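Local coordinates for type 4 fimbrial biogenesis protein PilY1 (Pseudomonas aeruginosa, PDB 3HX6) that primes type IV pilus assembly, serves in twitching motility and host-cell adhesion, and appears to regulate pilus retraction through calcium binding and release, at residues L273-G285 with S305-A318. The protein carries 3 engineered substitutions. Numbering follows the deposited sequence.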
# COMPACT_ATOMS: atom_id res chain seq x y z
N LEU A 273 -13.33 -23.43 25.32
CA LEU A 273 -13.17 -24.84 25.00
C LEU A 273 -14.49 -25.58 24.97
O LEU A 273 -14.61 -26.64 24.37
CB LEU A 273 -12.24 -25.52 26.02
CG LEU A 273 -10.79 -25.01 26.04
CD1 LEU A 273 -10.00 -25.77 27.10
CD2 LEU A 273 -10.16 -25.19 24.66
N GLN A 274 -15.50 -25.02 25.63
CA GLN A 274 -16.82 -25.64 25.68
C GLN A 274 -17.70 -25.29 24.50
O GLN A 274 -18.81 -25.81 24.37
CB GLN A 274 -17.53 -25.26 26.97
CG GLN A 274 -17.15 -26.14 28.15
CD GLN A 274 -17.78 -25.69 29.44
OE1 GLN A 274 -18.77 -24.95 29.43
NE2 GLN A 274 -17.23 -26.13 30.56
N GLY A 275 -17.22 -24.41 23.63
CA GLY A 275 -17.99 -24.02 22.47
C GLY A 275 -18.89 -22.83 22.71
O GLY A 275 -19.71 -22.48 21.85
N ASN A 276 -18.77 -22.19 23.87
CA ASN A 276 -19.60 -21.03 24.15
C ASN A 276 -18.94 -19.78 23.57
O ASN A 276 -17.73 -19.60 23.70
CB ASN A 276 -19.76 -20.83 25.66
CG ASN A 276 -20.35 -22.04 26.33
OD1 ASN A 276 -21.51 -22.37 26.12
ND2 ASN A 276 -19.55 -22.71 27.16
N LEU A 277 -19.73 -18.93 22.92
CA LEU A 277 -19.20 -17.69 22.38
C LEU A 277 -19.68 -16.62 23.36
O LEU A 277 -20.86 -16.28 23.40
CB LEU A 277 -19.75 -17.42 20.97
CG LEU A 277 -19.08 -16.34 20.10
CD1 LEU A 277 -19.21 -14.97 20.77
CD2 LEU A 277 -17.62 -16.69 19.87
N TRP A 278 -18.76 -16.11 24.16
CA TRP A 278 -19.11 -15.12 25.17
C TRP A 278 -18.90 -13.68 24.74
O TRP A 278 -18.05 -13.39 23.90
CB TRP A 278 -18.27 -15.33 26.43
CG TRP A 278 -18.34 -16.69 27.01
CD1 TRP A 278 -17.46 -17.71 26.83
CD2 TRP A 278 -19.38 -17.20 27.86
NE1 TRP A 278 -17.87 -18.84 27.52
CE2 TRP A 278 -19.05 -18.55 28.16
CE3 TRP A 278 -20.55 -16.65 28.40
CZ2 TRP A 278 -19.85 -19.35 28.97
CZ3 TRP A 278 -21.35 -17.45 29.22
CH2 TRP A 278 -21.00 -18.79 29.49
N ARG A 279 -19.70 -12.78 25.29
CA ARG A 279 -19.50 -11.36 25.05
C ARG A 279 -19.33 -10.77 26.44
O ARG A 279 -19.93 -11.25 27.41
CB ARG A 279 -20.68 -10.68 24.35
CG ARG A 279 -20.25 -9.31 23.80
CD ARG A 279 -21.40 -8.47 23.28
NE ARG A 279 -22.17 -7.87 24.36
CZ ARG A 279 -23.24 -7.11 24.16
NH1 ARG A 279 -23.67 -6.86 22.93
NH2 ARG A 279 -23.88 -6.58 25.20
N PHE A 280 -18.50 -9.74 26.53
CA PHE A 280 -18.23 -9.07 27.78
C PHE A 280 -18.46 -7.59 27.55
O PHE A 280 -18.06 -7.06 26.52
CB PHE A 280 -16.78 -9.31 28.20
CG PHE A 280 -16.40 -10.77 28.34
CD1 PHE A 280 -16.43 -11.39 29.58
CD2 PHE A 280 -16.03 -11.52 27.22
CE1 PHE A 280 -16.09 -12.74 29.71
CE2 PHE A 280 -15.69 -12.87 27.34
CZ PHE A 280 -15.72 -13.48 28.59
N ASP A 281 -19.13 -6.94 28.50
CA ASP A 281 -19.38 -5.51 28.41
C ASP A 281 -18.19 -4.83 29.06
O ASP A 281 -17.92 -5.05 30.24
CB ASP A 281 -20.64 -5.12 29.18
CG ASP A 281 -21.92 -5.61 28.51
OD1 ASP A 281 -23.00 -5.44 29.12
OD2 ASP A 281 -21.86 -6.15 27.38
N LEU A 282 -17.46 -4.03 28.28
CA LEU A 282 -16.31 -3.34 28.83
C LEU A 282 -16.65 -1.86 28.95
O LEU A 282 -15.84 -0.99 28.62
CB LEU A 282 -15.07 -3.54 27.93
CG LEU A 282 -14.66 -5.00 27.69
CD1 LEU A 282 -13.34 -5.05 26.91
CD2 LEU A 282 -14.52 -5.75 29.02
N ILE A 283 -17.86 -1.59 29.42
CA ILE A 283 -18.36 -0.23 29.64
C ILE A 283 -19.04 -0.19 31.01
O ILE A 283 -19.36 -1.23 31.58
CB ILE A 283 -19.38 0.20 28.56
CG1 ILE A 283 -20.50 -0.83 28.47
CG2 ILE A 283 -18.68 0.38 27.22
CD1 ILE A 283 -21.63 -0.42 27.56
N ALA A 284 -19.28 1.01 31.53
CA ALA A 284 -19.91 1.17 32.83
C ALA A 284 -21.33 0.63 32.92
O ALA A 284 -22.01 0.45 31.90
CB ALA A 284 -19.90 2.64 33.23
N GLY A 285 -21.78 0.36 34.14
CA GLY A 285 -23.12 -0.15 34.37
C GLY A 285 -24.16 0.80 33.80
O GLY A 285 -24.96 0.41 32.94
N SER A 305 -17.20 -2.20 36.81
CA SER A 305 -18.46 -2.33 36.09
C SER A 305 -18.36 -3.32 34.94
O SER A 305 -19.39 -3.77 34.44
CB SER A 305 -18.91 -0.97 35.54
OG SER A 305 -19.27 -0.10 36.59
N PHE A 306 -17.15 -3.65 34.50
CA PHE A 306 -16.99 -4.61 33.40
C PHE A 306 -17.74 -5.87 33.83
O PHE A 306 -17.77 -6.20 35.01
CB PHE A 306 -15.51 -4.93 33.15
CG PHE A 306 -14.73 -3.77 32.59
CD1 PHE A 306 -13.34 -3.83 32.53
CD2 PHE A 306 -15.37 -2.62 32.13
CE1 PHE A 306 -12.60 -2.78 32.01
CE2 PHE A 306 -14.63 -1.56 31.61
CZ PHE A 306 -13.25 -1.64 31.55
N ARG A 307 -18.34 -6.58 32.88
CA ARG A 307 -19.11 -7.77 33.22
C ARG A 307 -19.36 -8.66 32.01
O ARG A 307 -19.26 -8.21 30.87
CB ARG A 307 -20.47 -7.33 33.77
CG ARG A 307 -21.22 -6.48 32.75
CD ARG A 307 -22.48 -5.80 33.29
NE ARG A 307 -22.99 -4.83 32.31
CZ ARG A 307 -22.39 -3.68 32.00
NH1 ARG A 307 -21.25 -3.32 32.59
NH2 ARG A 307 -22.92 -2.88 31.09
N VAL A 308 -19.69 -9.92 32.27
CA VAL A 308 -20.01 -10.83 31.18
C VAL A 308 -21.36 -10.28 30.71
O VAL A 308 -22.21 -9.93 31.53
CB VAL A 308 -20.21 -12.28 31.67
CG1 VAL A 308 -20.45 -13.18 30.47
CG2 VAL A 308 -19.00 -12.74 32.46
N SER A 309 -21.54 -10.20 29.40
CA SER A 309 -22.77 -9.67 28.82
C SER A 309 -23.95 -10.62 28.97
O SER A 309 -23.80 -11.76 29.39
CB SER A 309 -22.56 -9.37 27.33
OG SER A 309 -21.44 -8.53 27.11
N PHE A 310 -25.13 -10.13 28.61
CA PHE A 310 -26.33 -10.95 28.62
C PHE A 310 -26.60 -11.65 29.95
O PHE A 310 -27.12 -12.77 29.97
CB PHE A 310 -26.20 -11.99 27.50
CG PHE A 310 -25.70 -11.42 26.20
CD1 PHE A 310 -24.77 -12.11 25.43
CD2 PHE A 310 -26.16 -10.19 25.74
CE1 PHE A 310 -24.32 -11.58 24.22
CE2 PHE A 310 -25.71 -9.65 24.54
CZ PHE A 310 -24.79 -10.34 23.78
N GLY A 311 -26.22 -11.01 31.05
CA GLY A 311 -26.44 -11.59 32.36
C GLY A 311 -25.66 -12.86 32.64
O GLY A 311 -25.97 -13.58 33.59
N GLY A 312 -24.65 -13.15 31.83
CA GLY A 312 -23.88 -14.36 32.06
C GLY A 312 -24.22 -15.45 31.05
O GLY A 312 -23.66 -16.54 31.10
N GLN A 313 -25.15 -15.15 30.16
CA GLN A 313 -25.54 -16.10 29.12
C GLN A 313 -24.63 -15.88 27.92
O GLN A 313 -24.33 -14.74 27.57
CB GLN A 313 -26.99 -15.85 28.69
CG GLN A 313 -27.52 -16.87 27.67
CD GLN A 313 -28.82 -16.42 27.02
OE1 GLN A 313 -29.49 -15.51 27.52
NE2 GLN A 313 -29.18 -17.06 25.91
N PRO A 314 -24.18 -16.96 27.27
CA PRO A 314 -23.31 -16.78 26.11
C PRO A 314 -24.15 -16.37 24.90
O PRO A 314 -25.35 -16.68 24.83
CB PRO A 314 -22.68 -18.16 25.94
CG PRO A 314 -23.80 -19.09 26.39
CD PRO A 314 -24.32 -18.39 27.63
N LEU A 315 -23.54 -15.67 23.96
CA LEU A 315 -24.26 -15.25 22.76
C LEU A 315 -24.73 -16.49 22.02
O LEU A 315 -25.80 -16.50 21.40
CB LEU A 315 -23.33 -14.46 21.83
CG LEU A 315 -23.94 -13.97 20.51
CD1 LEU A 315 -24.85 -12.76 20.78
CD2 LEU A 315 -22.82 -13.57 19.56
N TYR A 316 -23.93 -17.54 22.11
CA TYR A 316 -24.21 -18.79 21.40
C TYR A 316 -23.38 -19.94 21.99
O TYR A 316 -22.35 -19.71 22.62
CB TYR A 316 -23.85 -18.58 19.92
CG TYR A 316 -24.31 -19.67 18.98
CD1 TYR A 316 -23.45 -20.70 18.59
CD2 TYR A 316 -25.62 -19.69 18.50
CE1 TYR A 316 -23.89 -21.73 17.74
CE2 TYR A 316 -26.07 -20.70 17.65
CZ TYR A 316 -25.21 -21.71 17.28
OH TYR A 316 -25.67 -22.70 16.44
N SER A 317 -23.85 -21.17 21.80
CA SER A 317 -23.13 -22.36 22.26
C SER A 317 -23.06 -23.29 21.06
O SER A 317 -24.08 -23.83 20.61
CB SER A 317 -23.86 -23.03 23.42
OG SER A 317 -23.80 -22.23 24.58
N ALA A 318 -21.85 -23.48 20.54
CA ALA A 318 -21.61 -24.30 19.36
C ALA A 318 -21.59 -25.81 19.59
O ALA A 318 -20.81 -26.32 20.40
CB ALA A 318 -20.30 -23.86 18.69
O HOH W 1 -21.22 -25.83 23.23
O HOH W 2 -21.90 -13.60 27.23
O HOH W 3 -24.94 -7.17 29.03
O HOH W 4 -24.49 -3.17 28.72
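Arg279 and Asp281 of one strand hold Ser309 of its antiparallel neighbour between them. Arg279 NE, bonded within its guanidinium plane, lies 2.9 Å from Ser309 OG in a nearly straight bond (173°), and the same hydroxyl points to Asp281 OD2, at a modelled separation (2.4 Å) too short to be taken literally. A bend at chi3 folds the arginine end back, so that NH2 reaches the syn lone pair of Asp281 OD2 at 3.0 Å while Phe310 CE2 stands over the centre of one guanidinium face, the planes inclined by 38°. The other carboxylate oxygen, Asp281 OD1, sits over a face of the Arg307 guanidinium, 3.2 Å from NH2; the planes stand 81° apart, making this a salt bridge without paired in-plane bonds. Arg307 NH1 instead spends its hydrogens in plane on the carbonyls of Ile283 and Ser305. Farther along, Pro314 CB rests 3.7 Å from the centre of the Trp278 six-membered ring in a CH-pi contact, and Ser317 OG donates to Asn276 OD1. The excursion 309-314 interrupts the strand pairing, and water 2 joins Arg279 N to Gln313 O across it; where pairing resumes, Leu315 and Tyr316 both face Leu277 in a classic beta bulge. In the second shell, Asp373 and Gln375 hold Arg279 NH1, and Asp272 takes Trp278 NE1. The pair forms the third and fourth strands of a four-stranded antiparallel blade of the PilY1 beta-propeller, 307-317 at its edge, with Ile283 close to the calcium-binding loop.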